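Local coordinates for protein acyl-coa oxidase (Arabidopsis thaliana, PDB 1W07) that catalyses the FAD-dependent desaturation of long- and medium-chain acyl-CoAs to 2-trans-enoyl-CoAs in peroxisomal beta-oxidation, passing electrons to oxygen to give hydrogen peroxide, at residues Gln466-Leu478 and Asn575-Gln588. The protein carries 1 engineered substitution. Residues are numbered along the deposited sequence; the frame is centred on the assembly and turned at random.
Sequences QCRSGVQKAEDWL and NCITPKQASLANDQ
A disulfide closes one end of this contact: Cys467 SG and Cys576 SG lie 2.1 Å apart with a chi3 of -102°, a covalent cross-link between 466-478 and the turn leading into helix 579-596. Next to it, Ser469 N donates to Cys576 O at 2.7 Å.

Further hydrogen bonds come from side-chain amides and an indole. Gln581 runs extended beyond CG, and its NE2 bridges two loop carbonyls that both lie near its amide plane: Ser469 O at 2.7 Å, met from above the carbonyl plane, and Val471 O at 3.0 Å, met on a lone pair. Gln581 OE1 accepts from Thr578 N, and together with the two NE2 bonds this holds the amide's rotation; a leucine here would probably leave both loop carbonyls and that backbone N-H without this partner. Gln588 NE2 reaches Ala474 O at 3.1 Å, straight at the hydrogen (174°) but from above the carbonyl plane, on the face opposite Trp477 N. Trp477 NE1 donates to Gln581 O (2.8 Å), a helix carbonyl already bonded to Ala585 N.

Apolar packing centres on the indole of Trp477. Ala585 CB makes a CH-pi contact 3.6 Å from the centroid of the Trp477 five-membered ring, 14° off the normal; Val471 CG2 lies over the opposite face, offset toward the rim. Leu584 CD1 packs against Val471 CG1 at 3.7 Å.

Far from the flavin, in the oxidase's helical C-terminal part, the contact straps the loop before helix 480-503 onto helix 579-596; Trp477 also touches Leu561 of helix 548-566, while Val471 meets Val482 of helix 480-503.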
# COMPACT_ATOMS: atom_id res chain seq x y z
N GLN B 466 -11.57 -4.47 -36.25
CA GLN B 466 -10.76 -4.46 -37.46
C GLN B 466 -10.33 -3.04 -37.82
O GLN B 466 -10.22 -2.71 -39.01
CB GLN B 466 -11.54 -5.09 -38.61
N CYS B 467 -10.08 -2.21 -36.81
CA CYS B 467 -9.68 -0.83 -37.07
C CYS B 467 -8.19 -0.57 -37.18
O CYS B 467 -7.36 -1.45 -36.96
CB CYS B 467 -10.25 0.15 -36.04
SG CYS B 467 -9.93 -0.06 -34.25
N ARG B 468 -7.88 0.66 -37.54
CA ARG B 468 -6.51 1.10 -37.69
C ARG B 468 -6.50 2.60 -37.46
O ARG B 468 -6.79 3.38 -38.36
CB ARG B 468 -5.98 0.80 -39.10
CG ARG B 468 -5.61 -0.66 -39.32
CD ARG B 468 -4.73 -0.81 -40.56
NE ARG B 468 -4.24 -2.17 -40.72
CZ ARG B 468 -3.35 -2.53 -41.64
NH1 ARG B 468 -2.85 -1.63 -42.49
NH2 ARG B 468 -2.94 -3.79 -41.72
N SER B 469 -6.18 3.00 -36.23
CA SER B 469 -6.12 4.40 -35.86
C SER B 469 -5.38 5.21 -36.93
O SER B 469 -4.38 4.75 -37.48
CB SER B 469 -5.42 4.54 -34.51
OG SER B 469 -5.51 5.86 -34.03
N GLY B 470 -5.88 6.41 -37.21
CA GLY B 470 -5.25 7.25 -38.22
C GLY B 470 -4.15 8.12 -37.65
O GLY B 470 -3.57 8.95 -38.36
N VAL B 471 -3.84 7.92 -36.37
CA VAL B 471 -2.81 8.70 -35.69
C VAL B 471 -1.52 8.77 -36.51
O VAL B 471 -0.95 7.75 -36.88
CB VAL B 471 -2.49 8.10 -34.31
CG1 VAL B 471 -1.29 8.80 -33.71
CG2 VAL B 471 -3.70 8.26 -33.38
N GLN B 472 -1.08 9.99 -36.79
CA GLN B 472 0.14 10.22 -37.56
C GLN B 472 1.02 11.21 -36.81
O GLN B 472 2.22 11.33 -37.09
CB GLN B 472 -0.19 10.76 -38.96
CG GLN B 472 -0.94 9.78 -39.85
CD GLN B 472 -1.15 10.31 -41.26
OE1 GLN B 472 -0.20 10.70 -41.94
NE2 GLN B 472 -2.41 10.33 -41.71
N LYS B 473 0.42 11.91 -35.85
CA LYS B 473 1.14 12.90 -35.05
C LYS B 473 0.65 12.83 -33.61
O LYS B 473 -0.52 12.51 -33.35
CB LYS B 473 0.90 14.31 -35.60
CG LYS B 473 -0.54 14.79 -35.49
CD LYS B 473 -0.69 16.25 -35.91
CE LYS B 473 -1.07 16.39 -37.38
NZ LYS B 473 -2.48 15.96 -37.62
N ALA B 474 1.54 13.14 -32.67
CA ALA B 474 1.22 13.11 -31.25
C ALA B 474 -0.08 13.84 -30.95
O ALA B 474 -0.92 13.35 -30.19
CB ALA B 474 2.36 13.72 -30.43
N GLU B 475 -0.24 15.00 -31.57
CA GLU B 475 -1.42 15.83 -31.39
C GLU B 475 -2.73 15.09 -31.68
O GLU B 475 -3.78 15.46 -31.16
CB GLU B 475 -1.33 17.08 -32.29
CG GLU B 475 -0.23 18.09 -31.93
CD GLU B 475 1.18 17.53 -32.07
OE1 GLU B 475 1.46 16.86 -33.09
OE2 GLU B 475 2.01 17.76 -31.16
N ASP B 476 -2.66 14.06 -32.51
CA ASP B 476 -3.87 13.30 -32.84
C ASP B 476 -4.46 12.57 -31.64
O ASP B 476 -5.64 12.22 -31.63
CB ASP B 476 -3.59 12.30 -33.97
CG ASP B 476 -3.26 12.98 -35.28
OD1 ASP B 476 -3.98 13.93 -35.67
OD2 ASP B 476 -2.28 12.57 -35.95
N TRP B 477 -3.64 12.33 -30.62
CA TRP B 477 -4.13 11.63 -29.43
C TRP B 477 -4.95 12.52 -28.51
O TRP B 477 -5.34 12.10 -27.43
CB TRP B 477 -2.96 11.01 -28.67
CG TRP B 477 -2.52 9.70 -29.25
CD1 TRP B 477 -1.34 9.43 -29.89
CD2 TRP B 477 -3.26 8.48 -29.25
NE1 TRP B 477 -1.30 8.11 -30.28
CE2 TRP B 477 -2.47 7.51 -29.90
CE3 TRP B 477 -4.52 8.11 -28.75
CZ2 TRP B 477 -2.90 6.19 -30.07
CZ3 TRP B 477 -4.94 6.80 -28.92
CH2 TRP B 477 -4.14 5.86 -29.57
N LEU B 478 -5.20 13.76 -28.94
CA LEU B 478 -6.00 14.69 -28.15
C LEU B 478 -7.41 14.74 -28.72
O LEU B 478 -8.28 15.48 -28.25
CB LEU B 478 -5.38 16.10 -28.15
CG LEU B 478 -3.97 16.21 -27.56
CD1 LEU B 478 -3.45 17.65 -27.72
CD2 LEU B 478 -3.99 15.77 -26.08
N ASN B 575 -4.11 -4.42 -33.17
CA ASN B 575 -3.59 -4.07 -34.49
C ASN B 575 -4.23 -2.79 -35.00
O ASN B 575 -4.04 -2.39 -36.14
CB ASN B 575 -3.82 -5.21 -35.49
CG ASN B 575 -3.14 -6.50 -35.07
OD1 ASN B 575 -1.94 -6.52 -34.79
ND2 ASN B 575 -3.90 -7.59 -35.02
N CYS B 576 -5.01 -2.15 -34.13
CA CYS B 576 -5.68 -0.89 -34.46
C CYS B 576 -4.73 0.24 -34.04
O CYS B 576 -4.91 1.39 -34.41
CB CYS B 576 -7.02 -0.84 -33.72
SG CYS B 576 -8.05 0.66 -33.86
N ILE B 577 -3.71 -0.13 -33.26
CA ILE B 577 -2.69 0.80 -32.79
C ILE B 577 -1.33 0.18 -33.05
O ILE B 577 -1.10 -0.98 -32.72
CB ILE B 577 -2.82 1.06 -31.27
CG1 ILE B 577 -4.09 1.85 -30.98
CG2 ILE B 577 -1.61 1.84 -30.76
CD1 ILE B 577 -4.34 2.09 -29.51
N THR B 578 -0.42 0.95 -33.64
CA THR B 578 0.92 0.45 -33.95
C THR B 578 1.93 0.97 -32.92
O THR B 578 1.65 1.94 -32.20
CB THR B 578 1.36 0.89 -35.36
OG1 THR B 578 2.46 0.09 -35.81
CG2 THR B 578 1.79 2.34 -35.35
N PRO B 579 3.10 0.33 -32.82
CA PRO B 579 4.10 0.79 -31.86
C PRO B 579 4.47 2.26 -32.05
O PRO B 579 4.75 2.96 -31.09
CB PRO B 579 5.27 -0.15 -32.13
CG PRO B 579 4.59 -1.42 -32.46
CD PRO B 579 3.47 -0.98 -33.38
N LYS B 580 4.48 2.71 -33.30
CA LYS B 580 4.82 4.09 -33.60
C LYS B 580 3.75 5.04 -33.07
O LYS B 580 4.06 6.10 -32.52
CB LYS B 580 4.98 4.28 -35.11
CG LYS B 580 5.45 5.67 -35.50
CD LYS B 580 5.38 5.88 -37.01
CE LYS B 580 5.53 7.35 -37.36
NZ LYS B 580 5.14 7.65 -38.77
N GLN B 581 2.49 4.67 -33.23
CA GLN B 581 1.42 5.52 -32.74
C GLN B 581 1.42 5.49 -31.22
O GLN B 581 0.97 6.45 -30.57
CB GLN B 581 0.07 5.03 -33.27
CG GLN B 581 -0.03 5.02 -34.80
CD GLN B 581 -1.32 4.38 -35.29
OE1 GLN B 581 -1.73 3.32 -34.81
NE2 GLN B 581 -1.96 5.01 -36.27
N ALA B 582 1.93 4.41 -30.64
CA ALA B 582 1.99 4.25 -29.20
C ALA B 582 3.05 5.19 -28.65
O ALA B 582 2.88 5.77 -27.58
CB ALA B 582 2.32 2.80 -28.83
N SER B 583 4.13 5.33 -29.40
CA SER B 583 5.22 6.21 -29.02
C SER B 583 4.77 7.66 -29.14
O SER B 583 5.26 8.53 -28.41
CB SER B 583 6.43 5.95 -29.93
OG SER B 583 7.61 6.53 -29.39
N LEU B 584 3.83 7.93 -30.04
CA LEU B 584 3.29 9.28 -30.22
C LEU B 584 2.39 9.64 -29.04
O LEU B 584 2.33 10.80 -28.62
CB LEU B 584 2.48 9.36 -31.53
CG LEU B 584 3.31 9.32 -32.82
CD1 LEU B 584 2.39 9.21 -34.04
CD2 LEU B 584 4.15 10.59 -32.88
N ALA B 585 1.69 8.65 -28.51
CA ALA B 585 0.80 8.87 -27.36
C ALA B 585 1.66 9.23 -26.15
O ALA B 585 1.30 10.11 -25.38
CB ALA B 585 -0.01 7.63 -27.07
N ASN B 586 2.79 8.55 -26.02
CA ASN B 586 3.72 8.80 -24.93
C ASN B 586 4.29 10.22 -25.01
O ASN B 586 4.47 10.87 -23.99
CB ASN B 586 4.87 7.78 -24.96
CG ASN B 586 5.64 7.73 -23.65
OD1 ASN B 586 5.07 7.50 -22.59
ND2 ASN B 586 6.95 7.93 -23.73
N ASP B 587 4.57 10.69 -26.23
CA ASP B 587 5.10 12.05 -26.41
C ASP B 587 4.02 13.06 -26.00
O ASP B 587 4.30 14.06 -25.34
CB ASP B 587 5.48 12.33 -27.88
CG ASP B 587 6.61 11.45 -28.36
OD1 ASP B 587 7.52 11.12 -27.57
OD2 ASP B 587 6.61 11.10 -29.57
N GLN B 588 2.78 12.78 -26.39
CA GLN B 588 1.68 13.67 -26.03
C GLN B 588 1.49 13.70 -24.52
O GLN B 588 1.24 14.76 -23.92
CB GLN B 588 0.39 13.20 -26.71
CG GLN B 588 -0.77 14.17 -26.53
CD GLN B 588 -0.44 15.59 -26.99
OE1 GLN B 588 -0.30 16.51 -26.18
NE2 GLN B 588 -0.32 15.77 -28.30